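Local atomic coordinates of exported protein (Bacteroides fragilis, PDB entry 4JX0), a protein that is of unknown function but binds magnesium and joins an N-terminal domain of the BT_3987-like family to a second beta-rich domain. Residues L40-N45 with S164-K169; N65-K70 with V126-K131; L85-K90 with E108-E113; L104-N109 with S140-A145. One frame throughout, in Å; residues are numbered along the deposited sequence.

Contact 1: L40-N45 with S164-K169; sequences LGYYGN and SSYFVK
Tyr42 and Tyr166 meet as a T-shaped pair, the edge of Tyr166 directed at one face of Tyr42. Their planes stand at 88° and the ring centroids are 5.6 Å apart. The nearest approach is Tyr166 CE2 to Tyr42 CG, 4.1 Å, so the incoming edge lands near the root of the Tyr42 ring instead of its hydroxyl end. In its own plane, the Tyr42 ring has Leu40 CB at its edge. Obliquely to the Tyr166 ring sits Leu40 CD2, which also packs on Tyr166 CB at 4.1 Å; these two side chains run at about a right angle to each other.

The torsions account for the meeting. Tyr42 CG sits between its backbone N and carbonyl carbon (chi1 58°), and the ring is laid back beside Leu40, while Tyr166 CG swings away from its own N (chi1 -154°), carrying the ring toward Tyr42. Further partners lie around both rings: Arg163 makes a cation-pi contact with Tyr42, and Phe69 meets Tyr166 edge-to-face.

The pairing joins strand 36-41 and the loop that follows it to strand 165-174, within the beta-sandwich-like N-terminal domain, whose family belongs to the E-set clan. It is an example of strands that are not sheet neighbours meeting mainly through side chains. Chemically, the association between the segments rests on apolar and aromatic packing: the Tyr166 hydroxyl is satisfied by a hydrogen bond with Thr48 OG1, while the ring carbons make the contact with Tyr42.

Contact 2: N65-K70 with V126-K131; sequences NELSFK and VKLTLK
Phe69 and Val126, with Leu67 and Leu128 beside them, line one face of an antiparallel strand pair in a domain assigned to the E-set clan, where strands 66-73 and 123-130 run side by side. On this face the bumps interlock: Val126 CG2 fits against Phe69 CB at 3.9 Å, and the Phe69 ring, pointing the same way as Leu128, brings CE2 to within 4.0 Å of Leu128 CB. The in-plane edge of the ring thus fills the notch between Val126 O and Leu128 CB. Ile146 and Leu85 of other strands extend this apolar layer around Phe69.

The other face, with Glu66, Ser68, Lys127 and Thr129, is polar. Glu66 CG leans into the fork of Thr129, 3.7 Å from OG1, and the two side chains run alongside each other. Lys127 crosses Glu66 obliquely, with a bend at chi3 (-72°); its NZ forms a salt bridge with Glu66 OE2, a weak one at 3.3 Å, while Glu113 is its stronger partner. Asn65 closes the end of the ladder, its ND2 lying 3.9 Å from Thr129 CG2, and the backbone Asn65 O accepts a hydrogen bond from Leu130 N at 2.8 Å, nearly straight at 174°.

Contact 3: L85-K90 with E108-E113; sequences LMKEDK and ENCTFE
Chi1 of Phe112, -66°, sets CG beside its backbone N and sends the ring out from strand 110-117 to lie against the backbone of strand 81-87. Lys87 answers with an extended first torsion (chi1 -175°); its chain runs past the same ring, with CD near Cys110, before the end turns to Asp89.

The ring is met chiefly over one face. Leu85 O lies above it, 3.6 Å from Phe112 CG, and the Leu85 carbonyl carbon and Met86 CA belong to the same side, the former shifted toward the rim. At the end nearer Leu85, its CB packs on Phe112 CD1 at 3.7 Å. Farther along, Lys87 CB comes to 4.1 Å from Phe112 CE2.

These strands are antiparallel members of the large mixed sheet of the N-terminal domain, assigned to the E-set clan, yet here the axes of the segments 85-87 and 110-113 come no closer than 7.4 Å, beyond backbone hydrogen-bonding. Where the two strands are separated, the Phe112 ring lies between them, one face toward the backbone at Leu85 and Met86. Leu128 and Ile146 touch Phe112 from adjoining strands.

The aliphatic part of Lys87 also brushes Cys110, with CD 4.2 Å from SG. Beyond it the chain bends at chi4, and Lys87 NZ forms a salt bridge with Asp89 OD1 at 2.7 Å through the syn lone pair of that oxygen. Phe105 O is a second acceptor for the same ammonium group.

Contact 4: L104-N109 with S140-A145; sequences LFPSEN and SGYVMA
Phe105 touches both Tyr142 and Met144, and with the latter it forms a Met-aromatic contact where a loop of the E-set-like domain bridges onto strand 142-150. Phe105 and the selenomethionine Met144 run side by side and point the same way. The selenium is 4.8 Å from the ring centroid, 49° off the normal, neither over the face nor at the edge; its nearest ring atom is Phe105 CD2, 3.9 Å from SE. A chi1 of 61° places Met144 CG between its backbone N and carbonyl carbon, and a bend farther out turns the chain along the ring.

Tyr142 is set differently, crossing Phe105 at about a right angle. Tyr142 CB comes in at the edge of the Phe105 ring, near its plane, and lies 3.9 Å from Phe105 CB. Pro106 crosses the Tyr142 ring at a slant, its CD 4.1 Å from Tyr142 CD2. Leu136 touches Phe105, Pro106 and Tyr142 and adds to this cluster, while the Tyr142 hydroxyl is hydrogen-bonded to Asn138 N.

A single bridge between Leu104 and Val143 ties the backbones, so the loop borders the strand without becoming part of a longer ladder. Phe105 N donates to Val143 O at 3.0 Å, from above the carbonyl plane, 36° out of it. The same oxygen receives Leu104 CA-H, at 3.4 Å from CA. At the edge of the Tyr142 ring, in its plane, Leu104 O lies 3.8 Å from Tyr142 CD2.

All four contacts reach one mixed sheet; contacts 1 and 3 do not touch, their nearest atoms being about 5 Å apart, while the other pairs do. Contacts 3 and 4, with centres about 9 Å apart, share Glu108 and Asn109, and Cys110 SG packs on Phe105 CD2. The centres of contacts 2 and 3 are about 10 Å apart, and Thr129 N meets Thr111 O at 2.8 Å, a probable hydrogen bond. Contact 1 joins contact 2 where Gly41 N meets Lys70 O, and contact 4 where Met144 N meets Val168 O. All lie away from the magnesium site of Ser208, Asp211, Asn213, Asn314 and Glu315; another magnesium ion is about 10 Å from the Val126 side chain.

Contact 1: L40-N45 with S164-K169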
loop_
_atom_site.group_PDB
_atom_site.type_symbol
_atom_site.label_atom_id
_atom_site.label_comp_id
_atom_site.label_asym_id
_atom_site.label_seq_id
_atom_site.Cartn_x
_atom_site.Cartn_y
_atom_site.Cartn_z
ATOM N N LEU A 40 8.152 2.240 -24.269
ATOM C CA LEU A 40 8.157 2.211 -22.809
ATOM C C LEU A 40 8.816 0.923 -22.276
ATOM O O LEU A 40 8.423 -0.187 -22.657
ATOM C CB LEU A 40 6.703 2.323 -22.281
ATOM C CG LEU A 40 6.297 3.610 -21.596
ATOM C CD1 LEU A 40 6.531 4.778 -22.466
ATOM C CD2 LEU A 40 4.821 3.567 -21.244
ATOM N N GLY A 41 9.783 1.090 -21.379
ATOM C CA GLY A 41 10.466 -0.016 -20.718
ATOM C C GLY A 41 9.773 -0.378 -19.416
ATOM O O GLY A 41 9.654 0.471 -18.529
ATOM N N TYR A 42 9.261 -1.618 -19.301
ATOM C CA TYR A 42 8.583 -2.074 -18.085
ATOM C C TYR A 42 8.492 -3.590 -18.030
ATOM O O TYR A 42 8.316 -4.236 -19.067
ATOM C CB TYR A 42 7.167 -1.476 -17.962
ATOM C CG TYR A 42 6.245 -1.784 -19.122
ATOM C CD1 TYR A 42 6.163 -0.932 -20.212
ATOM C CD2 TYR A 42 5.415 -2.902 -19.106
ATOM C CE1 TYR A 42 5.310 -1.202 -21.281
ATOM C CE2 TYR A 42 4.564 -3.189 -20.171
ATOM C CZ TYR A 42 4.533 -2.347 -21.272
ATOM O OH TYR A 42 3.667 -2.578 -22.320
ATOM N N TYR A 43 8.581 -4.155 -16.818
ATOM C CA TYR A 43 8.466 -5.597 -16.623
ATOM C C TYR A 43 6.995 -5.987 -16.503
ATOM O O TYR A 43 6.216 -5.289 -15.854
ATOM C CB TYR A 43 9.238 -6.042 -15.379
ATOM C CG TYR A 43 10.716 -5.752 -15.472
ATOM C CD1 TYR A 43 11.530 -6.456 -16.353
ATOM C CD2 TYR A 43 11.303 -4.761 -14.693
ATOM C CE1 TYR A 43 12.894 -6.188 -16.450
ATOM C CE2 TYR A 43 12.670 -4.489 -14.773
ATOM C CZ TYR A 43 13.463 -5.203 -15.658
ATOM O OH TYR A 43 14.815 -4.952 -15.757
ATOM N N GLY A 44 6.632 -7.093 -17.132
ATOM C CA GLY A 44 5.274 -7.610 -17.080
ATOM C C GLY A 44 4.270 -6.778 -17.847
ATOM O O GLY A 44 4.573 -6.293 -18.939
ATOM N N ASN A 45 3.063 -6.629 -17.285
ATOM C CA ASN A 45 1.964 -5.889 -17.913
ATOM C C ASN A 45 2.096 -4.376 -17.712
ATOM O O ASN A 45 2.691 -3.942 -16.720
ATOM C CB ASN A 45 0.612 -6.358 -17.341
ATOM C CG ASN A 45 0.239 -7.776 -17.696
ATOM O OD1 ASN A 45 0.693 -8.341 -18.693
ATOM N ND2 ASN A 45 -0.658 -8.365 -16.919
ATOM N N SER A 164 3.607 1.352 -26.007
ATOM C CA SER A 164 3.549 2.817 -26.110
ATOM C C SER A 164 2.531 3.440 -25.140
ATOM O O SER A 164 2.487 4.668 -25.039
ATOM C CB SER A 164 3.189 3.234 -27.533
ATOM O OG SER A 164 1.951 2.683 -27.958
ATOM N N SER A 165 1.709 2.616 -24.447
ATOM C CA SER A 165 0.692 3.101 -23.515
ATOM C C SER A 165 0.775 2.358 -22.181
ATOM O O SER A 165 1.281 1.229 -22.122
ATOM C CB SER A 165 -0.699 2.949 -24.120
ATOM O OG SER A 165 -0.941 1.617 -24.548
ATOM N N TYR A 166 0.297 3.014 -21.111
ATOM C CA TYR A 166 0.315 2.474 -19.750
ATOM C C TYR A 166 -0.983 2.792 -19.013
ATOM O O TYR A 166 -1.604 3.822 -19.280
ATOM C CB TYR A 166 1.500 3.054 -18.977
ATOM C CG TYR A 166 1.995 2.168 -17.861
ATOM C CD1 TYR A 166 1.445 2.244 -16.592
ATOM C CD2 TYR A 166 3.065 1.314 -18.050
ATOM C CE1 TYR A 166 1.921 1.455 -15.552
ATOM C CE2 TYR A 166 3.569 0.544 -17.011
ATOM C CZ TYR A 166 2.996 0.615 -15.761
ATOM O OH TYR A 166 3.495 -0.202 -14.781
ATOM N N PHE A 167 -1.378 1.910 -18.077
ATOM C CA PHE A 167 -2.601 2.061 -17.286
ATOM C C PHE A 167 -2.284 2.170 -15.800
ATOM O O PHE A 167 -1.409 1.467 -15.300
ATOM C CB PHE A 167 -3.537 0.880 -17.542
ATOM C CG PHE A 167 -3.913 0.780 -18.999
ATOM C CD1 PHE A 167 -4.854 1.639 -19.547
ATOM C CD2 PHE A 167 -3.226 -0.073 -19.853
ATOM C CE1 PHE A 167 -5.159 1.597 -20.905
ATOM C CE2 PHE A 167 -3.525 -0.111 -21.216
ATOM C CZ PHE A 167 -4.491 0.724 -21.733
ATOM N N VAL A 168 -2.971 3.080 -15.102
ATOM C CA VAL A 168 -2.778 3.304 -13.671
ATOM C C VAL A 168 -4.136 3.305 -13.006
ATOM O O VAL A 168 -5.060 3.942 -13.514
ATOM C CB VAL A 168 -2.010 4.623 -13.397
ATOM C CG1 VAL A 168 -1.766 4.822 -11.907
ATOM C CG2 VAL A 168 -0.685 4.662 -14.157
ATOM N N LYS A 169 -4.276 2.536 -11.908
ATOM C CA LYS A 169 -5.497 2.499 -11.100
ATOM C C LYS A 169 -5.151 2.971 -9.715
ATOM O O LYS A 169 -4.224 2.443 -9.087
ATOM C CB LYS A 169 -6.163 1.112 -11.020
ATOM C CG LYS A 169 -7.388 1.119 -10.081
ATOM C CD LYS A 169 -8.199 -0.147 -10.136
ATOM C CE LYS A 169 -9.422 -0.073 -9.257
ATOM N NZ LYS A 169 -10.181 -1.351 -9.281
#

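Contact 2: N65-K70 with V126-K131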
loop_
_atom_site.group_PDB
_atom_site.type_symbol
_atom_site.label_atom_id
_atom_site.label_comp_id
_atom_site.label_asym_id
_atom_site.label_seq_id
_atom_site.Cartn_x
_atom_site.Cartn_y
_atom_site.Cartn_z
ATOM N N ASN A 65 4.191 10.014 -4.620
ATOM C CA ASN A 65 3.200 10.656 -5.480
ATOM C C ASN A 65 3.742 10.852 -6.915
ATOM O O ASN A 65 3.057 11.451 -7.740
ATOM C CB ASN A 65 2.778 12.003 -4.885
ATOM C CG ASN A 65 3.893 13.021 -4.820
ATOM O OD1 ASN A 65 5.056 12.679 -4.565
ATOM N ND2 ASN A 65 3.569 14.295 -5.001
ATOM N N GLU A 66 4.964 10.350 -7.199
ATOM C CA GLU A 66 5.632 10.434 -8.493
ATOM C C GLU A 66 5.800 9.041 -9.093
ATOM O O GLU A 66 6.182 8.118 -8.377
ATOM C CB GLU A 66 7.007 11.089 -8.327
ATOM C CG GLU A 66 6.944 12.532 -7.860
ATOM C CD GLU A 66 8.296 13.143 -7.555
ATOM O OE1 GLU A 66 8.938 12.701 -6.574
ATOM O OE2 GLU A 66 8.704 14.081 -8.279
ATOM N N LEU A 67 5.535 8.897 -10.408
ATOM C CA LEU A 67 5.685 7.643 -11.141
ATOM C C LEU A 67 6.700 7.866 -12.232
ATOM O O LEU A 67 6.443 8.663 -13.131
ATOM C CB LEU A 67 4.345 7.211 -11.729
ATOM C CG LEU A 67 3.495 6.323 -10.849
ATOM C CD1 LEU A 67 2.037 6.433 -11.238
ATOM C CD2 LEU A 67 3.965 4.866 -10.935
ATOM N N SER A 68 7.868 7.217 -12.136
ATOM C CA SER A 68 8.931 7.359 -13.129
ATOM C C SER A 68 8.857 6.197 -14.125
ATOM O O SER A 68 8.856 5.041 -13.709
ATOM C CB SER A 68 10.289 7.406 -12.444
ATOM O OG SER A 68 11.291 7.837 -13.348
ATOM N N PHE A 69 8.746 6.509 -15.435
ATOM C CA PHE A 69 8.655 5.524 -16.513
ATOM C C PHE A 69 9.905 5.544 -17.366
ATOM O O PHE A 69 10.318 6.617 -17.792
ATOM C CB PHE A 69 7.447 5.829 -17.404
ATOM C CG PHE A 69 6.124 5.730 -16.699
ATOM C CD1 PHE A 69 5.467 4.511 -16.590
ATOM C CD2 PHE A 69 5.539 6.849 -16.132
ATOM C CE1 PHE A 69 4.253 4.416 -15.929
ATOM C CE2 PHE A 69 4.311 6.752 -15.482
ATOM C CZ PHE A 69 3.683 5.535 -15.373
ATOM N N LYS A 70 10.477 4.367 -17.657
ATOM C CA LYS A 70 11.670 4.247 -18.502
ATOM C C LYS A 70 11.264 4.311 -19.974
ATOM O O LYS A 70 10.291 3.657 -20.358
ATOM C CB LYS A 70 12.384 2.920 -18.205
ATOM C CG LYS A 70 13.786 2.824 -18.780
ATOM C CD LYS A 70 14.623 1.729 -18.096
ATOM C CE LYS A 70 14.277 0.338 -18.568
ATOM N NZ LYS A 70 15.051 -0.701 -17.839
ATOM N N VAL A 126 10.525 9.633 -17.953
ATOM C CA VAL A 126 9.442 10.608 -18.029
ATOM C C VAL A 126 8.645 10.431 -16.736
ATOM O O VAL A 126 8.458 9.297 -16.293
ATOM C CB VAL A 126 8.597 10.484 -19.314
ATOM C CG1 VAL A 126 9.416 10.890 -20.529
ATOM C CG2 VAL A 126 8.044 9.081 -19.494
ATOM N N LYS A 127 8.271 11.533 -16.079
ATOM C CA LYS A 127 7.625 11.498 -14.764
ATOM C C LYS A 127 6.157 11.910 -14.811
ATOM O O LYS A 127 5.795 12.829 -15.539
ATOM C CB LYS A 127 8.379 12.441 -13.804
ATOM C CG LYS A 127 8.553 11.892 -12.399
ATOM C CD LYS A 127 9.064 12.953 -11.417
ATOM C CE LYS A 127 10.515 13.343 -11.615
ATOM N NZ LYS A 127 10.917 14.452 -10.714
ATOM N N LEU A 128 5.330 11.239 -13.993
ATOM C CA LEU A 128 3.917 11.544 -13.788
ATOM C C LEU A 128 3.768 11.806 -12.321
ATOM O O LEU A 128 4.018 10.904 -11.527
ATOM C CB LEU A 128 3.021 10.384 -14.243
ATOM C CG LEU A 128 1.551 10.400 -13.783
ATOM C CD1 LEU A 128 0.870 11.746 -14.047
ATOM C CD2 LEU A 128 0.778 9.295 -14.446
ATOM N N THR A 129 3.408 13.034 -11.953
ATOM C CA THR A 129 3.248 13.413 -10.556
ATOM C C THR A 129 1.768 13.666 -10.265
ATOM O O THR A 129 1.121 14.432 -10.984
ATOM C CB THR A 129 4.122 14.628 -10.242
ATOM O OG1 THR A 129 5.461 14.353 -10.671
ATOM C CG2 THR A 129 4.107 14.996 -8.762
ATOM N N LEU A 130 1.250 13.016 -9.203
ATOM C CA LEU A 130 -0.139 13.141 -8.750
ATOM C C LEU A 130 -0.209 14.216 -7.668
ATOM O O LEU A 130 0.425 14.058 -6.628
ATOM C CB LEU A 130 -0.653 11.793 -8.208
ATOM C CG LEU A 130 -1.114 10.778 -9.251
ATOM C CD1 LEU A 130 -0.047 10.512 -10.289
ATOM C CD2 LEU A 130 -1.505 9.484 -8.588
ATOM N N LYS A 131 -0.951 15.305 -7.900
ATOM C CA LYS A 131 -1.046 16.405 -6.935
ATOM C C LYS A 131 -2.484 16.638 -6.448
ATOM O O LYS A 131 -3.436 16.258 -7.124
ATOM C CB LYS A 131 -0.488 17.707 -7.554
ATOM C CG LYS A 131 -1.186 18.189 -8.831
ATOM C CD LYS A 131 -0.820 19.630 -9.159
ATOM C CE LYS A 131 -1.620 20.176 -10.313
ATOM N NZ LYS A 131 -1.267 21.587 -10.604
#

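Contact 3: L85-K90 with E108-E113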
loop_
_atom_site.group_PDB
_atom_site.type_symbol
_atom_site.label_atom_id
_atom_site.label_comp_id
_atom_site.label_asym_id
_atom_site.label_seq_id
_atom_site.Cartn_x
_atom_site.Cartn_y
_atom_site.Cartn_z
ATOM N N LEU A 85 4.896 11.998 -21.701
ATOM C CA LEU A 85 3.644 11.247 -21.589
ATOM C C LEU A 85 2.463 12.192 -21.656
ATOM O O LEU A 85 2.584 13.372 -21.326
ATOM C CB LEU A 85 3.579 10.475 -20.270
ATOM C CG LEU A 85 4.452 9.252 -20.169
ATOM C CD1 LEU A 85 4.645 8.870 -18.731
ATOM C CD2 LEU A 85 3.872 8.083 -20.959
HETATM N N MSE A 86 1.311 11.676 -22.043
HETATM C CA MSE A 86 0.096 12.480 -22.059
HETATM C C MSE A 86 -1.068 11.619 -21.641
HETATM O O MSE A 86 -1.032 10.407 -21.819
HETATM C CB MSE A 86 -0.138 13.138 -23.426
HETATM C CG MSE A 86 -0.568 12.192 -24.525
HETATM SE SE MSE A 86 -1.250 13.216 -25.999
HETATM C CE MSE A 86 -3.091 13.554 -25.329
ATOM N N LYS A 87 -2.090 12.250 -21.074
ATOM C CA LYS A 87 -3.275 11.557 -20.600
ATOM C C LYS A 87 -4.228 11.368 -21.756
ATOM O O LYS A 87 -4.818 12.338 -22.223
ATOM C CB LYS A 87 -3.927 12.355 -19.458
ATOM C CG LYS A 87 -5.118 11.681 -18.803
ATOM C CD LYS A 87 -5.545 12.473 -17.577
ATOM C CE LYS A 87 -6.963 12.205 -17.149
ATOM N NZ LYS A 87 -7.177 10.802 -16.716
ATOM N N GLU A 88 -4.347 10.130 -22.248
ATOM C CA GLU A 88 -5.270 9.792 -23.324
ATOM C C GLU A 88 -6.335 8.886 -22.721
ATOM O O GLU A 88 -6.144 7.674 -22.619
ATOM C CB GLU A 88 -4.531 9.149 -24.513
ATOM C CG GLU A 88 -5.405 8.943 -25.746
ATOM C CD GLU A 88 -5.964 10.212 -26.360
ATOM O OE1 GLU A 88 -5.208 10.918 -27.066
ATOM O OE2 GLU A 88 -7.156 10.510 -26.121
ATOM N N ASP A 89 -7.452 9.498 -22.288
ATOM C CA ASP A 89 -8.567 8.799 -21.637
ATOM C C ASP A 89 -9.301 7.809 -22.563
ATOM O O ASP A 89 -9.906 6.863 -22.059
ATOM C CB ASP A 89 -9.582 9.818 -21.081
ATOM C CG ASP A 89 -9.038 10.688 -19.958
ATOM O OD1 ASP A 89 -8.348 10.145 -19.064
ATOM O OD2 ASP A 89 -9.334 11.905 -19.952
ATOM N N LYS A 90 -9.232 8.007 -23.899
ATOM C CA LYS A 90 -9.872 7.123 -24.882
ATOM C C LYS A 90 -9.406 5.653 -24.743
ATOM O O LYS A 90 -10.190 4.745 -25.019
ATOM C CB LYS A 90 -9.592 7.613 -26.318
ATOM C CG LYS A 90 -10.244 8.957 -26.670
ATOM C CD LYS A 90 -9.776 9.499 -28.030
ATOM C CE LYS A 90 -10.187 10.940 -28.252
ATOM N NZ LYS A 90 -9.712 11.474 -29.559
ATOM N N GLU A 108 -6.472 17.564 -14.235
ATOM C CA GLU A 108 -5.893 18.666 -13.454
ATOM C C GLU A 108 -4.983 18.160 -12.312
ATOM O O GLU A 108 -4.011 18.838 -11.967
ATOM C CB GLU A 108 -6.982 19.612 -12.889
ATOM C CG GLU A 108 -8.046 18.978 -12.003
ATOM C CD GLU A 108 -9.370 18.682 -12.684
ATOM O OE1 GLU A 108 -9.354 18.113 -13.802
ATOM O OE2 GLU A 108 -10.427 18.983 -12.080
ATOM N N ASN A 109 -5.252 16.956 -11.776
ATOM C CA ASN A 109 -4.445 16.360 -10.712
ATOM C C ASN A 109 -3.163 15.635 -11.251
ATOM O O ASN A 109 -2.407 15.125 -10.440
ATOM C CB ASN A 109 -5.315 15.406 -9.874
ATOM C CG ASN A 109 -6.388 16.136 -9.099
ATOM O OD1 ASN A 109 -7.467 16.419 -9.606
ATOM N ND2 ASN A 109 -6.078 16.560 -7.891
ATOM N N CYS A 110 -2.901 15.616 -12.586
ATOM C CA CYS A 110 -1.693 15.029 -13.198
ATOM C C CYS A 110 -0.714 16.130 -13.586
ATOM O O CYS A 110 -1.131 17.157 -14.119
ATOM C CB CYS A 110 -2.036 14.193 -14.431
ATOM S SG CYS A 110 -3.171 12.824 -14.114
ATOM N N THR A 111 0.586 15.883 -13.412
ATOM C CA THR A 111 1.643 16.788 -13.859
ATOM C C THR A 111 2.699 15.922 -14.551
ATOM O O THR A 111 3.321 15.077 -13.905
ATOM C CB THR A 111 2.177 17.633 -12.706
ATOM O OG1 THR A 111 1.086 18.354 -12.128
ATOM C CG2 THR A 111 3.257 18.606 -13.155
ATOM N N PHE A 112 2.854 16.104 -15.873
ATOM C CA PHE A 112 3.777 15.328 -16.693
ATOM C C PHE A 112 5.088 16.069 -16.931
ATOM O O PHE A 112 5.080 17.166 -17.484
ATOM C CB PHE A 112 3.137 14.981 -18.035
ATOM C CG PHE A 112 1.961 14.053 -17.898
ATOM C CD1 PHE A 112 2.150 12.692 -17.740
ATOM C CD2 PHE A 112 0.661 14.539 -17.939
ATOM C CE1 PHE A 112 1.063 11.829 -17.656
ATOM C CE2 PHE A 112 -0.425 13.675 -17.849
ATOM C CZ PHE A 112 -0.218 12.327 -17.698
ATOM N N GLU A 113 6.209 15.449 -16.530
ATOM C CA GLU A 113 7.566 15.961 -16.715
ATOM C C GLU A 113 8.194 15.178 -17.865
ATOM O O GLU A 113 8.183 13.948 -17.844
ATOM C CB GLU A 113 8.369 15.788 -15.418
ATOM C CG GLU A 113 9.647 16.603 -15.323
ATOM C CD GLU A 113 10.541 16.153 -14.182
ATOM O OE1 GLU A 113 10.180 16.404 -13.009
ATOM O OE2 GLU A 113 11.574 15.499 -14.456
#

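Contact 4: L104-N109 with S140-A145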
loop_
_atom_site.group_PDB
_atom_site.type_symbol
_atom_site.label_atom_id
_atom_site.label_comp_id
_atom_site.label_asym_id
_atom_site.label_seq_id
_atom_site.Cartn_x
_atom_site.Cartn_y
_atom_site.Cartn_z
ATOM N N LEU A 104 -12.795 8.477 -14.098
ATOM C CA LEU A 104 -11.465 8.822 -14.590
ATOM C C LEU A 104 -10.765 9.701 -13.584
ATOM O O LEU A 104 -11.408 10.562 -12.977
ATOM C CB LEU A 104 -11.527 9.540 -15.948
ATOM C CG LEU A 104 -11.974 8.694 -17.132
ATOM C CD1 LEU A 104 -12.377 9.573 -18.290
ATOM C CD2 LEU A 104 -10.890 7.718 -17.554
ATOM N N PHE A 105 -9.451 9.487 -13.398
ATOM C CA PHE A 105 -8.656 10.320 -12.500
ATOM C C PHE A 105 -8.580 11.716 -13.127
ATOM O O PHE A 105 -8.189 11.803 -14.290
ATOM C CB PHE A 105 -7.259 9.726 -12.308
ATOM C CG PHE A 105 -6.399 10.489 -11.339
ATOM C CD1 PHE A 105 -6.508 10.275 -9.971
ATOM C CD2 PHE A 105 -5.478 11.423 -11.792
ATOM C CE1 PHE A 105 -5.715 10.986 -9.073
ATOM C CE2 PHE A 105 -4.671 12.123 -10.897
ATOM C CZ PHE A 105 -4.799 11.903 -9.543
ATOM N N PRO A 106 -9.019 12.800 -12.448
ATOM C CA PRO A 106 -9.006 14.127 -13.100
ATOM C C PRO A 106 -7.648 14.522 -13.700
ATOM O O PRO A 106 -6.613 14.290 -13.087
ATOM C CB PRO A 106 -9.412 15.089 -11.974
ATOM C CG PRO A 106 -9.449 14.282 -10.734
ATOM C CD PRO A 106 -9.591 12.868 -11.089
ATOM N N SER A 107 -7.670 15.114 -14.904
ATOM C CA SER A 107 -6.470 15.558 -15.633
ATOM C C SER A 107 -5.731 16.661 -14.892
ATOM O O SER A 107 -4.506 16.703 -14.934
ATOM C CB SER A 107 -6.845 16.066 -17.023
ATOM O OG SER A 107 -7.631 15.128 -17.742
ATOM N N GLU A 108 -6.472 17.564 -14.235
ATOM C CA GLU A 108 -5.893 18.666 -13.454
ATOM C C GLU A 108 -4.983 18.160 -12.312
ATOM O O GLU A 108 -4.011 18.838 -11.967
ATOM C CB GLU A 108 -6.982 19.612 -12.889
ATOM C CG GLU A 108 -8.046 18.978 -12.003
ATOM C CD GLU A 108 -9.370 18.682 -12.684
ATOM O OE1 GLU A 108 -9.354 18.113 -13.802
ATOM O OE2 GLU A 108 -10.427 18.983 -12.080
ATOM N N ASN A 109 -5.252 16.956 -11.776
ATOM C CA ASN A 109 -4.445 16.360 -10.712
ATOM C C ASN A 109 -3.163 15.635 -11.251
ATOM O O ASN A 109 -2.407 15.125 -10.440
ATOM C CB ASN A 109 -5.315 15.406 -9.874
ATOM C CG ASN A 109 -6.388 16.136 -9.099
ATOM O OD1 ASN A 109 -7.467 16.419 -9.606
ATOM N ND2 ASN A 109 -6.078 16.560 -7.891
ATOM N N SER A 140 -14.705 3.625 -5.135
ATOM C CA SER A 140 -14.520 2.746 -6.304
ATOM C C SER A 140 -13.099 2.882 -6.893
ATOM O O SER A 140 -12.634 1.987 -7.604
ATOM C CB SER A 140 -15.545 3.061 -7.394
ATOM O OG SER A 140 -16.759 3.567 -6.861
ATOM N N GLY A 141 -12.454 4.010 -6.606
ATOM C CA GLY A 141 -11.114 4.319 -7.053
ATOM C C GLY A 141 -11.194 5.209 -8.264
ATOM O O GLY A 141 -12.261 5.730 -8.601
ATOM N N TYR A 142 -10.054 5.403 -8.904
ATOM C CA TYR A 142 -9.925 6.176 -10.129
ATOM C C TYR A 142 -9.062 5.390 -11.073
ATOM O O TYR A 142 -8.270 4.559 -10.631
ATOM C CB TYR A 142 -9.331 7.569 -9.858
ATOM C CG TYR A 142 -10.156 8.408 -8.911
ATOM C CD1 TYR A 142 -10.039 8.258 -7.538
ATOM C CD2 TYR A 142 -11.038 9.371 -9.388
ATOM C CE1 TYR A 142 -10.804 9.015 -6.660
ATOM C CE2 TYR A 142 -11.800 10.146 -8.519
ATOM C CZ TYR A 142 -11.679 9.965 -7.152
ATOM O OH TYR A 142 -12.415 10.701 -6.256
ATOM N N VAL A 143 -9.202 5.647 -12.364
ATOM C CA VAL A 143 -8.437 4.939 -13.380
ATOM C C VAL A 143 -7.956 5.920 -14.423
ATOM O O VAL A 143 -8.610 6.933 -14.672
ATOM C CB VAL A 143 -9.279 3.795 -14.002
ATOM C CG1 VAL A 143 -10.422 4.325 -14.862
ATOM C CG2 VAL A 143 -8.403 2.841 -14.797
HETATM N N MSE A 144 -6.808 5.640 -15.023
HETATM C CA MSE A 144 -6.316 6.499 -16.086
HETATM C C MSE A 144 -5.369 5.769 -17.008
HETATM O O MSE A 144 -4.691 4.818 -16.600
HETATM C CB MSE A 144 -5.629 7.743 -15.537
HETATM C CG MSE A 144 -4.425 7.463 -14.666
HETATM SE SE MSE A 144 -3.501 9.114 -14.264
HETATM C CE MSE A 144 -2.628 9.353 -15.875
ATOM N N ALA A 145 -5.322 6.248 -18.258
ATOM C CA ALA A 145 -4.456 5.725 -19.303
ATOM C C ALA A 145 -3.575 6.846 -19.808
ATOM O O ALA A 145 -4.025 7.993 -19.901
ATOM C CB ALA A 145 -5.289 5.143 -20.431
#